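Local coordinates for sister chromatid cohesion protein (Chaetomium thermophilum, PDB 5T8V) that probably acts as a loader of cohesin onto chromatin, the present chain being its C-terminal HEAT-repeat fragment, at residues A[311-319]-A[371-379]; A[347-357]-A[559-570]. All coordinates share one frame; numbering follows the deposited sequence.

Contact 1 of 2, residues A[311-319]-A[371-379]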
ATOM      1  N   MET A 311      32.469  14.212  -1.855  1.00 16.03           N
ATOM      2  CA  MET A 311      32.895  12.938  -2.420  1.00 15.53           C
ATOM      3  C   MET A 311      34.391  12.940  -2.706  1.00 15.06           C
ATOM      4  O   MET A 311      35.091  11.969  -2.391  1.00 14.78           O
ATOM      5  CB  MET A 311      32.093  12.639  -3.684  1.00 15.84           C
ATOM      6  CG  MET A 311      30.592  12.600  -3.436  1.00 22.13           C
ATOM      7  SD  MET A 311      29.635  12.388  -4.939  1.00 22.76           S
ATOM      8  CE  MET A 311      29.993  10.686  -5.269  1.00 24.35           C
ATOM      9  N   ARG A 312      34.906  14.033  -3.273  1.00 15.39           N
ATOM     10  CA  ARG A 312      36.341  14.131  -3.523  1.00 17.44           C
ATOM     11  C   ARG A 312      37.140  13.920  -2.243  1.00 17.03           C
ATOM     12  O   ARG A 312      38.132  13.183  -2.231  1.00 16.90           O
ATOM     13  CB  ARG A 312      36.677  15.488  -4.141  1.00 18.82           C
ATOM     14  CG  ARG A 312      36.394  15.577  -5.628  1.00 19.37           C
ATOM     15  CD  ARG A 312      37.128  16.749  -6.256  1.00 19.75           C
ATOM     16  NE  ARG A 312      38.576  16.611  -6.142  1.00 19.52           N
ATOM     17  CZ  ARG A 312      39.449  17.510  -6.582  1.00 20.51           C
ATOM     18  NH1 ARG A 312      39.024  18.622  -7.169  1.00 21.55           N
ATOM     19  NH2 ARG A 312      40.750  17.298  -6.434  1.00 20.43           N
ATOM     20  N   LEU A 313      36.725  14.569  -1.153  1.00 13.65           N
ATOM     21  CA  LEU A 313      37.394  14.371   0.128  1.00 13.77           C
ATOM     22  C   LEU A 313      37.343  12.910   0.547  1.00 13.56           C
ATOM     23  O   LEU A 313      38.305  12.388   1.123  1.00 13.61           O
ATOM     24  CB  LEU A 313      36.755  15.252   1.203  1.00 14.38           C
ATOM     25  CG  LEU A 313      36.817  16.768   1.007  1.00 14.83           C
ATOM     26  CD1 LEU A 313      36.255  17.473   2.232  1.00 22.95           C
ATOM     27  CD2 LEU A 313      38.233  17.231   0.726  1.00 14.76           C
ATOM     28  N   VAL A 314      36.229  12.233   0.268  1.00 13.47           N
ATOM     29  CA  VAL A 314      36.152  10.814   0.601  1.00 13.35           C
ATOM     30  C   VAL A 314      37.132  10.002  -0.238  1.00 13.09           C
ATOM     31  O   VAL A 314      37.638   8.973   0.223  1.00 13.14           O
ATOM     32  CB  VAL A 314      34.712  10.300   0.436  1.00 13.45           C
ATOM     33  CG1 VAL A 314      34.649   8.787   0.661  1.00 13.38           C
ATOM     34  CG2 VAL A 314      33.784  11.018   1.400  1.00 13.94           C
ATOM     35  N   GLN A 315      37.424  10.435  -1.469  1.00 14.53           N
ATOM     36  CA  GLN A 315      38.309   9.661  -2.337  1.00 17.04           C
ATOM     37  C   GLN A 315      39.777  10.047  -2.203  1.00 21.14           C
ATOM     38  O   GLN A 315      40.635   9.334  -2.734  1.00 20.58           O
ATOM     39  CB  GLN A 315      37.905   9.794  -3.811  1.00 16.59           C
ATOM     40  CG  GLN A 315      36.461  10.167  -4.041  1.00 15.78           C
ATOM     41  CD  GLN A 315      35.962   9.809  -5.423  1.00 14.44           C
ATOM     42  OE1 GLN A 315      34.829   9.355  -5.585  1.00 13.72           O
ATOM     43  NE2 GLN A 315      36.792  10.038  -6.433  1.00 14.44           N
ATOM     44  N   THR A 316      40.093  11.148  -1.517  1.00 22.51           N
ATOM     45  CA  THR A 316      41.492  11.474  -1.258  1.00 28.60           C
ATOM     46  C   THR A 316      42.157  10.482  -0.314  1.00 31.11           C
ATOM     47  O   THR A 316      43.376  10.555  -0.129  1.00 32.14           O
ATOM     48  CB  THR A 316      41.624  12.885  -0.668  1.00 31.69           C
ATOM     49  OG1 THR A 316      40.795  13.010   0.496  1.00 31.52           O
ATOM     50  CG2 THR A 316      41.241  13.940  -1.694  1.00 32.55           C
ATOM     51  N   SER A 317      41.390   9.562   0.279  1.00 59.69           N
ATOM     52  CA  SER A 317      41.945   8.619   1.246  1.00 65.61           C
ATOM     53  C   SER A 317      43.198   7.939   0.711  1.00 72.89           C
ATOM     54  O   SER A 317      44.191   7.791   1.432  1.00 73.77           O
ATOM     55  CB  SER A 317      40.888   7.580   1.611  1.00 63.92           C
ATOM     56  OG  SER A 317      39.709   8.214   2.073  1.00 63.06           O
ATOM     57  N   ALA A 318      43.170   7.514  -0.550  1.00 80.63           N
ATOM     58  CA  ALA A 318      44.337   6.912  -1.177  1.00 86.07           C
ATOM     59  C   ALA A 318      45.389   7.938  -1.576  1.00 92.08           C
ATOM     60  O   ALA A 318      46.434   7.552  -2.113  1.00 83.00           O
ATOM     61  CB  ALA A 318      43.912   6.107  -2.407  1.00 81.46           C
ATOM     62  N   GLY A 319      45.147   9.222  -1.328  1.00 61.19           N
ATOM     63  CA  GLY A 319      46.093  10.263  -1.684  1.00 64.07           C
ATOM     64  C   GLY A 319      47.368  10.207  -0.865  1.00 63.41           C
ATOM     65  O   GLY A 319      47.482   9.418   0.074  1.00 61.46           O
ATOM     66  N   LEU A 371      43.823   2.222   3.818  1.00 18.19           N
ATOM     67  CA  LEU A 371      43.282   3.201   2.881  1.00 16.81           C
ATOM     68  C   LEU A 371      41.758   3.191   2.904  1.00 15.66           C
ATOM     69  O   LEU A 371      41.113   4.246   2.985  1.00 15.40           O
ATOM     70  CB  LEU A 371      43.807   2.909   1.475  1.00 16.33           C
ATOM     71  CG  LEU A 371      45.334   2.871   1.349  1.00 16.98           C
ATOM     72  CD1 LEU A 371      45.753   2.397  -0.034  1.00 17.51           C
ATOM     73  CD2 LEU A 371      45.932   4.232   1.645  1.00 16.68           C
ATOM     74  N   LEU A 372      41.162   2.002   2.842  1.00 24.00           N
ATOM     75  CA  LEU A 372      39.710   1.900   2.889  1.00 24.39           C
ATOM     76  C   LEU A 372      39.164   2.171   4.283  1.00 23.30           C
ATOM     77  O   LEU A 372      38.006   2.584   4.411  1.00 22.48           O
ATOM     78  CB  LEU A 372      39.280   0.519   2.398  1.00 27.20           C
ATOM     79  CG  LEU A 372      39.632   0.272   0.927  1.00 29.53           C
ATOM     80  CD1 LEU A 372      39.466  -1.180   0.590  1.00 29.88           C
ATOM     81  CD2 LEU A 372      38.783   1.135  -0.007  1.00 30.17           C
ATOM     82  N   GLU A 373      39.973   1.966   5.324  1.00 23.01           N
ATOM     83  CA  GLU A 373      39.564   2.360   6.668  1.00 24.08           C
ATOM     84  C   GLU A 373      39.462   3.875   6.785  1.00 23.88           C
ATOM     85  O   GLU A 373      38.509   4.392   7.382  1.00 23.23           O
ATOM     86  CB  GLU A 373      40.546   1.813   7.702  1.00 27.44           C
ATOM     87  CG  GLU A 373      39.908   0.870   8.699  1.00 31.54           C
ATOM     88  CD  GLU A 373      40.882   0.394   9.756  1.00 35.71           C
ATOM     89  OE1 GLU A 373      41.435   1.244  10.487  1.00 37.59           O
ATOM     90  OE2 GLU A 373      41.097  -0.831   9.852  1.00 36.38           O
ATOM     91  N   THR A 374      40.429   4.608   6.227  1.00 23.34           N
ATOM     92  CA  THR A 374      40.334   6.064   6.245  1.00 24.55           C
ATOM     93  C   THR A 374      39.189   6.546   5.362  1.00 21.26           C
ATOM     94  O   THR A 374      38.466   7.480   5.730  1.00 21.43           O
ATOM     95  CB  THR A 374      41.655   6.696   5.805  1.00 27.60           C
ATOM     96  OG1 THR A 374      41.989   6.251   4.488  1.00 30.84           O
ATOM     97  CG2 THR A 374      42.778   6.322   6.760  1.00 29.66           C
ATOM     98  N   ALA A 375      38.998   5.918   4.198  1.00 13.95           N
ATOM     99  CA  ALA A 375      37.862   6.276   3.353  1.00 10.76           C
ATOM    100  C   ALA A 375      36.548   6.119   4.110  1.00 10.74           C
ATOM    101  O   ALA A 375      35.709   7.030   4.125  1.00 10.77           O
ATOM    102  CB  ALA A 375      37.863   5.424   2.085  1.00 10.18           C
ATOM    103  N   ARG A 376      36.360   4.969   4.760  1.00 13.17           N
ATOM    104  CA  ARG A 376      35.152   4.768   5.549  1.00 17.41           C
ATOM    105  C   ARG A 376      35.060   5.762   6.702  1.00 15.75           C
ATOM    106  O   ARG A 376      33.957   6.185   7.064  1.00 14.93           O
ATOM    107  CB  ARG A 376      35.110   3.334   6.075  1.00 21.32           C
ATOM    108  CG  ARG A 376      33.854   3.009   6.868  1.00 26.04           C
ATOM    109  CD  ARG A 376      33.768   1.534   7.209  1.00 28.92           C
ATOM    110  NE  ARG A 376      35.033   1.014   7.722  1.00 32.81           N
ATOM    111  CZ  ARG A 376      35.537   1.310   8.916  1.00 36.90           C
ATOM    112  NH1 ARG A 376      36.695   0.784   9.292  1.00 38.22           N
ATOM    113  NH2 ARG A 376      34.892   2.136   9.734  1.00 38.48           N
ATOM    114  N   ASN A 377      36.196   6.149   7.289  1.00 14.36           N
ATOM    115  CA  ASN A 377      36.168   7.120   8.380  1.00 15.01           C
ATOM    116  C   ASN A 377      35.661   8.475   7.898  1.00 15.63           C
ATOM    117  O   ASN A 377      34.833   9.113   8.560  1.00 16.89           O
ATOM    118  CB  ASN A 377      37.560   7.261   8.998  1.00 15.07           C
ATOM    119  CG  ASN A 377      37.925   6.094   9.888  1.00 15.45           C
ATOM    120  OD1 ASN A 377      37.063   5.328  10.314  1.00 16.13           O
ATOM    121  ND2 ASN A 377      39.212   5.957  10.182  1.00 15.79           N
ATOM    122  N   ASN A 378      36.155   8.938   6.748  1.00 16.58           N
ATOM    123  CA  ASN A 378      35.698  10.214   6.209  1.00 17.04           C
ATOM    124  C   ASN A 378      34.220  10.147   5.839  1.00 17.46           C
ATOM    125  O   ASN A 378      33.414  11.002   6.249  1.00 19.57           O
ATOM    126  CB  ASN A 378      36.546  10.594   4.994  1.00 16.30           C
ATOM    127  CG  ASN A 378      38.028  10.660   5.316  1.00 15.49           C
ATOM    128  OD1 ASN A 378      38.422  11.002   6.431  1.00 15.35           O
ATOM    129  ND2 ASN A 378      38.859  10.331   4.337  1.00 15.65           N
ATOM    130  N   ALA A 379      33.844   9.125   5.062  1.00 11.44           N
ATOM    131  CA  ALA A 379      32.442   8.949   4.705  1.00 11.22           C
ATOM    132  C   ALA A 379      31.559   8.964   5.945  1.00 11.94           C
ATOM    133  O   ALA A 379      30.479   9.571   5.947  1.00 12.32           O
ATOM    134  CB  ALA A 379      32.263   7.644   3.932  1.00 10.45           C
TER
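Ser317 and Thr374 owe their places in the contact to their first torsions. In Ser317, OG stands opposite the carbonyl carbon and beside the backbone N (chi1 -55°), which turns the hydroxyl back onto its own chain: OG donates to Val314 O at 2.9 Å, from above the plane of that carbonyl. The same turn lays the hydroxyl and CB against Ala375, whose small methyl leaves the serine close to the helix backbone. On the far helix, Thr374 holds OG1 between its backbone N and carbonyl carbon (chi1 59°), and OG1 donates to Leu371 O at 2.7 Å. That carbonyl also accepts the helical bond from Ala375 N, and both donors arrive on the same face of its plane. Thr374 OG1 thereby lies 3.4 Å from Ser317 CB.

One turn earlier in the chain, Val314 lays both methyls against Ala379: CG1 meets Ala379 CB at 4.2 Å, while CG2 lies near Ala379 N. At the other end, Leu371 turns CD2 to Ala318 CA, 4.2 Å away. Asn378 brings ND2 to 3.2 Å from Ser317 OG, and Phe265 of helix 247-267 touches both Asn378 and Thr316. Helix 423-440 covers Val314 and Ala379 through Ala423, Leu426 and Leu430. The axes of 311-315 and 371-379 run nearly antiparallel, at 155° and 8.8 Å, helix-on-helix packing of the kind HEAT-repeat solenoids are built from. With the hydroxyls of Ser317 and Thr374 held by carbonyls of their own segments, the join rests mainly on van der Waals packing.

Contact 2 of 2, residues A[347-357]-A[559-570]; sequences IQSEAQGASQH and DQELGRLAYRLR
Glu350 and Arg568 form the charged part of the contact. Glu350 has CG anti to its backbone N (chi1 173°), and the extended chain carries the carboxylate past the Tyr567 ring, which Glu350 CB touches, to the arginine: OE2 takes a hydrogen bond from Arg568 NH2 at 2.7 Å on its syn side, with a weak second bond from NE. OE2 lies in the guanidinium plane, yet the two flat groups are turned 71° apart. Glu561, paired with Arg564, extends this salt-bridge network, and Trp506 adds a cation-pi contact to Arg568.

The second polar link is Arg570 NH2 to Ile347 O, 2.8 Å, with the donor 62° out of the carbonyl plane.

Two rings offer a face. That of Tyr567 lies under the start of helix 350-355, with Glu350 N 3.8 Å above the ring centre. Asp559 CB makes a CH-pi contact 3.5 Å from the centroid of the His357 ring, whose ND1 is hydrogen-bonded to Tyr548.

Backbones meet where side chains are absent: Gly563 CA contacts Gly353 O at 3.4 Å, and the axes come within 7.1 Å. Gly563 thus lets a short helix pack closely on a long one in this HEAT-repeat fragment. Ala354 CB sits at the edge of the Arg564 guanidinium.

Helix 350-355 lies across helix 556-574, whose Leu565 and Leu569 pack on helix 527-550; Ala566 touches helix 357-391 as well.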
ATOM      1  N   ILE A 347      57.857 -10.158  -0.504  1.00 73.13           N
ATOM      2  CA  ILE A 347      57.956 -10.472  -1.924  1.00 72.99           C
ATOM      3  C   ILE A 347      58.467  -9.244  -2.663  1.00 72.92           C
ATOM      4  O   ILE A 347      58.130  -8.107  -2.310  1.00 71.48           O
ATOM      5  CB  ILE A 347      56.600 -10.926  -2.501  1.00 70.52           C
ATOM      6  CG1 ILE A 347      56.157 -12.245  -1.863  1.00 71.72           C
ATOM      7  CG2 ILE A 347      56.678 -11.086  -4.018  1.00 70.32           C
ATOM      8  CD1 ILE A 347      55.434 -12.082  -0.548  1.00 71.55           C
ATOM      9  N   GLN A 348      59.286  -9.478  -3.693  1.00 73.28           N
ATOM     10  CA  GLN A 348      59.728  -8.405  -4.575  1.00 73.31           C
ATOM     11  C   GLN A 348      59.689  -8.816  -6.042  1.00 74.16           C
ATOM     12  O   GLN A 348      60.207  -8.077  -6.889  1.00 73.93           O
ATOM     13  CB  GLN A 348      61.146  -7.942  -4.209  1.00 75.65           C
ATOM     14  CG  GLN A 348      61.253  -7.250  -2.854  1.00 74.97           C
ATOM     15  CD  GLN A 348      61.317  -8.225  -1.694  1.00 75.38           C
ATOM     16  OE1 GLN A 348      61.386  -9.440  -1.889  1.00 76.27           O
ATOM     17  NE2 GLN A 348      61.293  -7.695  -0.476  1.00 74.69           N
ATOM     18  N   SER A 349      59.091  -9.960  -6.370  1.00 73.00           N
ATOM     19  CA  SER A 349      59.025 -10.447  -7.740  1.00 74.69           C
ATOM     20  C   SER A 349      57.639 -11.014  -8.000  1.00 72.27           C
ATOM     21  O   SER A 349      57.033 -11.622  -7.114  1.00 71.65           O
ATOM     22  CB  SER A 349      60.092 -11.520  -7.999  1.00 78.38           C
ATOM     23  OG  SER A 349      59.960 -12.599  -7.089  1.00 78.95           O
ATOM     24  N   GLU A 350      57.139 -10.813  -9.222  1.00 59.43           N
ATOM     25  CA  GLU A 350      55.806 -11.301  -9.557  1.00 57.36           C
ATOM     26  C   GLU A 350      55.728 -12.819  -9.481  1.00 57.53           C
ATOM     27  O   GLU A 350      54.650 -13.372  -9.239  1.00 55.59           O
ATOM     28  CB  GLU A 350      55.402 -10.821 -10.951  1.00 57.84           C
ATOM     29  CG  GLU A 350      54.088 -11.416 -11.442  1.00 57.46           C
ATOM     30  CD  GLU A 350      53.500 -10.660 -12.617  1.00 56.76           C
ATOM     31  OE1 GLU A 350      53.900  -9.498 -12.846  1.00 56.62           O
ATOM     32  OE2 GLU A 350      52.634 -11.229 -13.316  1.00 56.68           O
ATOM     33  N   ALA A 351      56.852 -13.508  -9.684  1.00 67.13           N
ATOM     34  CA  ALA A 351      56.848 -14.965  -9.622  1.00 68.35           C
ATOM     35  C   ALA A 351      56.793 -15.460  -8.184  1.00 67.16           C
ATOM     36  O   ALA A 351      56.066 -16.411  -7.879  1.00 67.14           O
ATOM     37  CB  ALA A 351      58.079 -15.526 -10.332  1.00 71.54           C
ATOM     38  N   GLN A 352      57.552 -14.828  -7.286  1.00 68.24           N
ATOM     39  CA  GLN A 352      57.540 -15.235  -5.886  1.00 69.01           C
ATOM     40  C   GLN A 352      56.162 -15.075  -5.260  1.00 66.21           C
ATOM     41  O   GLN A 352      55.859 -15.756  -4.275  1.00 66.84           O
ATOM     42  CB  GLN A 352      58.572 -14.428  -5.096  1.00 70.52           C
ATOM     43  CG  GLN A 352      58.744 -14.875  -3.648  1.00 73.11           C
ATOM     44  CD  GLN A 352      59.623 -13.934  -2.844  1.00 74.45           C
ATOM     45  OE1 GLN A 352      60.403 -13.162  -3.402  1.00 75.29           O
ATOM     46  NE2 GLN A 352      59.493 -13.991  -1.523  1.00 73.86           N
ATOM     47  N   GLY A 353      55.322 -14.195  -5.810  1.00 50.55           N
ATOM     48  CA  GLY A 353      53.989 -14.011  -5.269  1.00 47.00           C
ATOM     49  C   GLY A 353      53.007 -15.076  -5.701  1.00 45.57           C
ATOM     50  O   GLY A 353      52.023 -15.333  -5.001  1.00 43.82           O
ATOM     51  N   ALA A 354      53.249 -15.710  -6.850  1.00 51.74           N
ATOM     52  CA  ALA A 354      52.356 -16.766  -7.309  1.00 51.32           C
ATOM     53  C   ALA A 354      52.546 -18.049  -6.510  1.00 53.26           C
ATOM     54  O   ALA A 354      51.588 -18.807  -6.322  1.00 53.65           O
ATOM     55  CB  ALA A 354      52.577 -17.030  -8.798  1.00 51.78           C
ATOM     56  N   SER A 355      53.764 -18.308  -6.032  1.00 53.86           N
ATOM     57  CA  SER A 355      54.035 -19.507  -5.245  1.00 56.25           C
ATOM     58  C   SER A 355      53.737 -19.299  -3.766  1.00 54.95           C
ATOM     59  O   SER A 355      53.177 -20.189  -3.116  1.00 55.93           O
ATOM     60  CB  SER A 355      55.492 -19.938  -5.427  1.00 59.55           C
ATOM     61  OG  SER A 355      56.382 -18.892  -5.083  1.00 60.32           O
ATOM     62  N   GLN A 356      54.103 -18.145  -3.219  1.00 46.29           N
ATOM     63  CA  GLN A 356      53.781 -17.790  -1.837  1.00 45.04           C
ATOM     64  C   GLN A 356      52.554 -16.887  -1.790  1.00 41.08           C
ATOM     65  O   GLN A 356      52.536 -15.843  -1.139  1.00 39.56           O
ATOM     66  CB  GLN A 356      54.978 -17.121  -1.177  1.00 47.04           C
ATOM     67  CG  GLN A 356      56.310 -17.775  -1.517  1.00 50.90           C
ATOM     68  CD  GLN A 356      57.451 -17.264  -0.659  1.00 52.88           C
ATOM     69  OE1 GLN A 356      58.447 -16.755  -1.170  1.00 54.30           O
ATOM     70  NE2 GLN A 356      57.313 -17.405   0.655  1.00 53.09           N
ATOM     71  N   HIS A 357      51.507 -17.309  -2.502  1.00 42.00           N
ATOM     72  CA  HIS A 357      50.322 -16.473  -2.677  1.00 38.45           C
ATOM     73  C   HIS A 357      49.765 -15.982  -1.347  1.00 37.29           C
ATOM     74  O   HIS A 357      49.276 -14.851  -1.253  1.00 36.30           O
ATOM     75  CB  HIS A 357      49.253 -17.242  -3.458  1.00 37.92           C
ATOM     76  CG  HIS A 357      49.115 -18.676  -3.046  1.00 40.25           C
ATOM     77  ND1 HIS A 357      48.393 -19.067  -1.940  1.00 40.47           N
ATOM     78  CD2 HIS A 357      49.613 -19.810  -3.592  1.00 42.67           C
ATOM     79  CE1 HIS A 357      48.451 -20.382  -1.824  1.00 43.31           C
ATOM     80  NE2 HIS A 357      49.185 -20.857  -2.814  1.00 44.32           N
ATOM     81  N   ASP A 559      44.759 -19.909  -6.496  1.00 43.88           N
ATOM     82  CA  ASP A 559      45.532 -19.212  -5.474  1.00 41.32           C
ATOM     83  C   ASP A 559      46.759 -18.537  -6.072  1.00 42.19           C
ATOM     84  O   ASP A 559      47.145 -17.445  -5.643  1.00 41.02           O
ATOM     85  CB  ASP A 559      45.945 -20.189  -4.376  1.00 42.49           C
ATOM     86  CG  ASP A 559      44.760 -20.877  -3.739  1.00 43.06           C
ATOM     87  OD1 ASP A 559      43.679 -20.252  -3.663  1.00 40.07           O
ATOM     88  OD2 ASP A 559      44.907 -22.043  -3.314  1.00 47.21           O
ATOM     89  N   GLN A 560      47.392 -19.175  -7.059  1.00 42.26           N
ATOM     90  CA  GLN A 560      48.567 -18.575  -7.681  1.00 43.08           C
ATOM     91  C   GLN A 560      48.194 -17.304  -8.435  1.00 40.67           C
ATOM     92  O   GLN A 560      48.837 -16.258  -8.274  1.00 39.90           O
ATOM     93  CB  GLN A 560      49.240 -19.585  -8.609  1.00 47.58           C
ATOM     94  CG  GLN A 560      49.701 -20.847  -7.893  1.00 49.65           C
ATOM     95  CD  GLN A 560      50.659 -21.674  -8.722  1.00 53.53           C
ATOM     96  OE1 GLN A 560      50.579 -21.695  -9.950  1.00 55.52           O
ATOM     97  NE2 GLN A 560      51.579 -22.357  -8.052  1.00 55.06           N
ATOM     98  N   GLU A 561      47.148 -17.374  -9.263  1.00 33.64           N
ATOM     99  CA  GLU A 561      46.660 -16.173  -9.935  1.00 31.31           C
ATOM    100  C   GLU A 561      46.335 -15.077  -8.929  1.00 28.00           C
ATOM    101  O   GLU A 561      46.674 -13.906  -9.142  1.00 28.02           O
ATOM    102  CB  GLU A 561      45.430 -16.509 -10.780  1.00 31.22           C
ATOM    103  CG  GLU A 561      44.799 -15.314 -11.476  1.00 28.96           C
ATOM    104  CD  GLU A 561      45.737 -14.648 -12.463  1.00 30.01           C
ATOM    105  OE1 GLU A 561      46.764 -15.264 -12.818  1.00 32.87           O
ATOM    106  OE2 GLU A 561      45.448 -13.507 -12.885  1.00 29.40           O
ATOM    107  N   LEU A 562      45.680 -15.438  -7.822  1.00 26.97           N
ATOM    108  CA  LEU A 562      45.368 -14.446  -6.799  1.00 24.17           C
ATOM    109  C   LEU A 562      46.631 -13.854  -6.189  1.00 24.33           C
ATOM    110  O   LEU A 562      46.642 -12.679  -5.808  1.00 22.27           O
ATOM    111  CB  LEU A 562      44.492 -15.071  -5.712  1.00 23.67           C
ATOM    112  CG  LEU A 562      43.032 -15.305  -6.104  1.00 22.87           C
ATOM    113  CD1 LEU A 562      42.346 -16.206  -5.091  1.00 24.34           C
ATOM    114  CD2 LEU A 562      42.292 -13.981  -6.224  1.00 20.43           C
ATOM    115  N   GLY A 563      47.702 -14.644  -6.087  1.00 26.98           N
ATOM    116  CA  GLY A 563      48.963 -14.102  -5.610  1.00 27.58           C
ATOM    117  C   GLY A 563      49.565 -13.109  -6.584  1.00 27.52           C
ATOM    118  O   GLY A 563      50.078 -12.059  -6.182  1.00 26.50           O
ATOM    119  N   ARG A 564      49.512 -13.425  -7.881  1.00 34.87           N
ATOM    120  CA  ARG A 564      49.964 -12.472  -8.890  1.00 36.44           C
ATOM    121  C   ARG A 564      49.176 -11.173  -8.792  1.00 34.71           C
ATOM    122  O   ARG A 564      49.754 -10.079  -8.797  1.00 33.91           O
ATOM    123  CB  ARG A 564      49.826 -13.078 -10.285  1.00 38.54           C
ATOM    124  CG  ARG A 564      50.608 -14.365 -10.481  1.00 42.17           C
ATOM    125  CD  ARG A 564      50.229 -15.044 -11.786  1.00 45.28           C
ATOM    126  NE  ARG A 564      50.566 -16.465 -11.777  1.00 48.87           N
ATOM    127  CZ  ARG A 564      50.102 -17.350 -12.653  1.00 52.45           C
ATOM    128  NH1 ARG A 564      49.272 -16.969 -13.615  1.00 51.82           N
ATOM    129  NH2 ARG A 564      50.464 -18.622 -12.562  1.00 57.28           N
ATOM    130  N   LEU A 565      47.848 -11.274  -8.697  1.00 36.02           N
ATOM    131  CA  LEU A 565      47.028 -10.080  -8.517  1.00 31.11           C
ATOM    132  C   LEU A 565      47.427  -9.328  -7.254  1.00 28.93           C
ATOM    133  O   LEU A 565      47.402  -8.092  -7.225  1.00 26.74           O
ATOM    134  CB  LEU A 565      45.549 -10.459  -8.464  1.00 27.62           C
ATOM    135  CG  LEU A 565      44.903 -10.881  -9.783  1.00 28.60           C
ATOM    136  CD1 LEU A 565      43.554 -11.539  -9.531  1.00 26.35           C
ATOM    137  CD2 LEU A 565      44.746  -9.684 -10.706  1.00 28.07           C
ATOM    138  N   ALA A 566      47.797 -10.055  -6.199  1.00 30.28           N
ATOM    139  CA  ALA A 566      48.204  -9.403  -4.961  1.00 30.22           C
ATOM    140  C   ALA A 566      49.458  -8.566  -5.176  1.00 32.15           C
ATOM    141  O   ALA A 566      49.497  -7.378  -4.826  1.00 31.89           O
ATOM    142  CB  ALA A 566      48.428 -10.451  -3.871  1.00 31.40           C
ATOM    143  N   TYR A 567      50.497  -9.168  -5.760  1.00 25.07           N
ATOM    144  CA  TYR A 567      51.713  -8.416  -6.055  1.00 25.44           C
ATOM    145  C   TYR A 567      51.406  -7.211  -6.937  1.00 23.54           C
ATOM    146  O   TYR A 567      51.770  -6.073  -6.610  1.00 22.83           O
ATOM    147  CB  TYR A 567      52.741  -9.328  -6.727  1.00 29.06           C
ATOM    148  CG  TYR A 567      53.959  -8.593  -7.244  1.00 30.29           C
ATOM    149  CD1 TYR A 567      55.030  -8.308  -6.407  1.00 31.18           C
ATOM    150  CD2 TYR A 567      54.037  -8.180  -8.569  1.00 30.89           C
ATOM    151  CE1 TYR A 567      56.146  -7.635  -6.875  1.00 33.27           C
ATOM    152  CE2 TYR A 567      55.145  -7.505  -9.045  1.00 32.93           C
ATOM    153  CZ  TYR A 567      56.197  -7.234  -8.194  1.00 34.69           C
ATOM    154  OH  TYR A 567      57.305  -6.563  -8.665  1.00 36.53           O
ATOM    155  N   ARG A 568      50.729  -7.446  -8.064  1.00 27.26           N
ATOM    156  CA  ARG A 568      50.422  -6.368  -8.997  1.00 26.64           C
ATOM    157  C   ARG A 568      49.720  -5.215  -8.295  1.00 22.74           C
ATOM    158  O   ARG A 568      50.163  -4.064  -8.376  1.00 21.91           O
ATOM    159  CB  ARG A 568      49.561  -6.901 -10.142  1.00 27.65           C
ATOM    160  CG  ARG A 568      50.275  -7.905 -11.026  1.00 32.94           C
ATOM    161  CD  ARG A 568      49.313  -8.614 -11.959  1.00 35.35           C
ATOM    162  NE  ARG A 568      49.967  -9.704 -12.680  1.00 41.17           N
ATOM    163  CZ  ARG A 568      49.332 -10.599 -13.430  1.00 42.85           C
ATOM    164  NH1 ARG A 568      48.013 -10.548 -13.564  1.00 40.93           N
ATOM    165  NH2 ARG A 568      50.020 -11.551 -14.044  1.00 45.67           N
ATOM    166  N   LEU A 569      48.618  -5.504  -7.601  1.00 23.73           N
ATOM    167  CA  LEU A 569      47.857  -4.438  -6.954  1.00 20.82           C
ATOM    168  C   LEU A 569      48.668  -3.738  -5.874  1.00 21.70           C
ATOM    169  O   LEU A 569      48.489  -2.535  -5.651  1.00 18.99           O
ATOM    170  CB  LEU A 569      46.560  -4.994  -6.368  1.00 16.88           C
ATOM    171  CG  LEU A 569      45.340  -4.894  -7.289  1.00 15.66           C
ATOM    172  CD1 LEU A 569      44.931  -3.443  -7.502  1.00 14.26           C
ATOM    173  CD2 LEU A 569      45.600  -5.584  -8.624  1.00 18.21           C
ATOM    174  N   ARG A 570      49.558  -4.460  -5.191  1.00 25.06           N
ATOM    175  CA  ARG A 570      50.439  -3.806  -4.229  1.00 24.67           C
ATOM    176  C   ARG A 570      51.327  -2.780  -4.928  1.00 26.18           C
ATOM    177  O   ARG A 570      51.396  -1.612  -4.518  1.00 24.78           O
ATOM    178  CB  ARG A 570      51.278  -4.856  -3.500  1.00 27.77           C
ATOM    179  CG  ARG A 570      51.954  -4.356  -2.231  1.00 28.15           C
ATOM    180  CD  ARG A 570      53.468  -4.378  -2.364  1.00 31.97           C
ATOM    181  NE  ARG A 570      53.979  -5.723  -2.611  1.00 36.39           N
ATOM    182  CZ  ARG A 570      55.237  -5.999  -2.943  1.00 40.77           C
ATOM    183  NH1 ARG A 570      56.126  -5.023  -3.076  1.00 42.50           N
ATOM    184  NH2 ARG A 570      55.608  -7.256  -3.145  1.00 42.83           N
TER

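From the N terminus, helix 305-315 ends in contact 1, and after a partly unmodelled linker the chain returns as helix 350-355, the first half of contact 2. Helix 357-391 follows at once: His357 at its start serves contact 2, and residues 371-379 close the loop of contact 1. Contact 2 closes much later, in helix 556-574, with 201 mostly helical residues lying between segments 347-357 and 559-570. The segments alternate along the chain, so the two contacts cross. Their centres lie about 26 Å apart and their nearest atoms about 8 Å. Together they join helices 305-315, 350-355, 357-391 and 556-574; helix 527-550 touches residues of both.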